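Local coordinates for general negative regulator of transcription subunit 2 (Saccharomyces cerevisiae, PDB 4BY6), which serves as a core component of the CCR4-NOT complex, the major cytoplasmic mRNA deadenylase, and is required for the integrity of that complex, at residues F72-P75 with E76-N80. Numbering follows the deposited sequence.
Sequences FFTP and ESFTN
P75 and F78 show how an extended chain can turn into a short 3-10 segment and seal the turn with one proline-aromatic contact. The CD methylene of P75 sits over the centre of the F78 ring, 3.6 Å from its centroid and only 8° off the ring normal, a CH-pi contact of nearly ideal placement; CG of the proline lies farther out, 4.0 Å from F78 CE1. The ring reaches this position because F78 CG lies anti to its own carbonyl carbon (chi1 -85°), which swings the side chain back over the preceding residues. On the backbone, F78 N donates to P75 O at 2.9 Å, the bond that closes the turn, and the same two residues are thus joined twice. T74 adds a methyl: its CG2, anti to the backbone N, packs 3.6 Å from F78 CB and more loosely against CG2 of T79. The following turn is fastened at E76 O, which accepts both T79 N and the hydroxyl T79 OG1, the latter at 2.8 Å. With an alanine at F78 the ring is gone, and the CD methylene of P75 would probably lose the surface it rests on, while an aromatic side chain of another protein's chain would be left without its edge-to-face mate. That chain also supplies an acidic side chain that hydrogen-bonds S77 OG. The chemistry thus implies a compact turn in the long loop between helix 35-40 and helix 101-104, consistent with one that presents F78 and S77 together to the chain of another protein.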
loop_
_atom_site.group_PDB
_atom_site.type_symbol
_atom_site.label_atom_id
_atom_site.label_comp_id
_atom_site.label_asym_id
_atom_site.label_seq_id
_atom_site.Cartn_x
_atom_site.Cartn_y
_atom_site.Cartn_z
ATOM N N PHE E 72 4.350 0.072 13.840
ATOM C CA PHE E 72 5.146 -0.842 14.659
ATOM C C PHE E 72 4.767 -0.722 16.125
ATOM O O PHE E 72 4.272 0.314 16.567
ATOM C CB PHE E 72 6.645 -0.600 14.473
ATOM C CG PHE E 72 7.108 0.725 14.977
ATOM C CD1 PHE E 72 7.662 0.843 16.239
ATOM C CD2 PHE E 72 6.992 1.857 14.192
ATOM C CE1 PHE E 72 8.097 2.060 16.704
ATOM C CE2 PHE E 72 7.421 3.074 14.659
ATOM C CZ PHE E 72 7.973 3.174 15.917
ATOM N N PHE E 73 5.005 -1.788 16.880
ATOM C CA PHE E 73 4.583 -1.807 18.271
ATOM C C PHE E 73 5.728 -1.593 19.266
ATOM O O PHE E 73 6.745 -2.293 19.236
ATOM C CB PHE E 73 3.884 -3.117 18.591
ATOM C CG PHE E 73 3.478 -3.228 20.014
ATOM C CD1 PHE E 73 2.552 -2.343 20.545
ATOM C CD2 PHE E 73 4.053 -4.173 20.838
ATOM C CE1 PHE E 73 2.182 -2.427 21.856
ATOM C CE2 PHE E 73 3.694 -4.258 22.150
ATOM C CZ PHE E 73 2.754 -3.387 22.662
ATOM N N THR E 74 5.543 -0.614 20.146
ATOM C CA THR E 74 6.493 -0.328 21.216
ATOM C C THR E 74 5.857 -0.581 22.566
ATOM O O THR E 74 4.999 0.187 22.991
ATOM C CB THR E 74 6.954 1.122 21.184
ATOM O OG1 THR E 74 7.626 1.392 19.949
ATOM C CG2 THR E 74 7.858 1.407 22.348
ATOM N N PRO E 75 6.254 -1.663 23.243
ATOM C CA PRO E 75 5.737 -1.923 24.592
ATOM C C PRO E 75 6.195 -0.825 25.550
ATOM O O PRO E 75 7.250 -0.214 25.311
ATOM C CB PRO E 75 6.357 -3.272 24.964
ATOM C CG PRO E 75 6.868 -3.841 23.670
ATOM C CD PRO E 75 7.240 -2.670 22.824
ATOM N N GLU E 76 5.448 -0.596 26.626
ATOM C CA GLU E 76 5.771 0.510 27.517
ATOM C C GLU E 76 7.142 0.309 28.184
ATOM O O GLU E 76 7.837 1.273 28.513
ATOM C CB GLU E 76 4.660 0.679 28.558
ATOM C CG GLU E 76 4.598 2.067 29.197
ATOM C CD GLU E 76 3.443 2.227 30.175
ATOM O OE1 GLU E 76 2.837 1.203 30.562
ATOM O OE2 GLU E 76 3.133 3.383 30.548
ATOM N N SER E 77 7.535 -0.951 28.342
ATOM C CA SER E 77 8.811 -1.298 28.955
ATOM C C SER E 77 9.981 -0.875 28.090
ATOM O O SER E 77 11.122 -0.907 28.561
ATOM C CB SER E 77 8.897 -2.801 29.236
ATOM O OG SER E 77 8.556 -3.560 28.091
ATOM N N PHE E 78 9.707 -0.525 26.827
ATOM C CA PHE E 78 10.744 -0.013 25.922
ATOM C C PHE E 78 11.104 1.437 26.221
ATOM O O PHE E 78 12.135 1.935 25.771
ATOM C CB PHE E 78 10.304 -0.105 24.466
ATOM C CG PHE E 78 10.568 -1.425 23.825
ATOM C CD1 PHE E 78 10.656 -2.577 24.576
ATOM C CD2 PHE E 78 10.760 -1.509 22.455
ATOM C CE1 PHE E 78 10.905 -3.793 23.970
ATOM C CE2 PHE E 78 11.008 -2.721 21.848
ATOM C CZ PHE E 78 11.079 -3.866 22.611
ATOM N N THR E 79 10.253 2.106 26.986
ATOM C CA THR E 79 10.413 3.521 27.255
ATOM C C THR E 79 10.614 3.815 28.744
ATOM O O THR E 79 10.162 3.054 29.605
ATOM C CB THR E 79 9.190 4.282 26.786
ATOM O OG1 THR E 79 8.070 3.918 27.615
ATOM C CG2 THR E 79 8.896 3.924 25.356
ATOM N N ASN E 80 11.240 4.956 29.023
ATOM C CA ASN E 80 11.609 5.378 30.371
ATOM C C ASN E 80 12.481 4.349 31.097
ATOM O O ASN E 80 12.221 3.983 32.242
ATOM C CB ASN E 80 10.358 5.696 31.186
ATOM C CG ASN E 80 9.606 6.885 30.630
ATOM O OD1 ASN E 80 10.112 8.008 30.638
ATOM N ND2 ASN E 80 8.391 6.647 30.140
#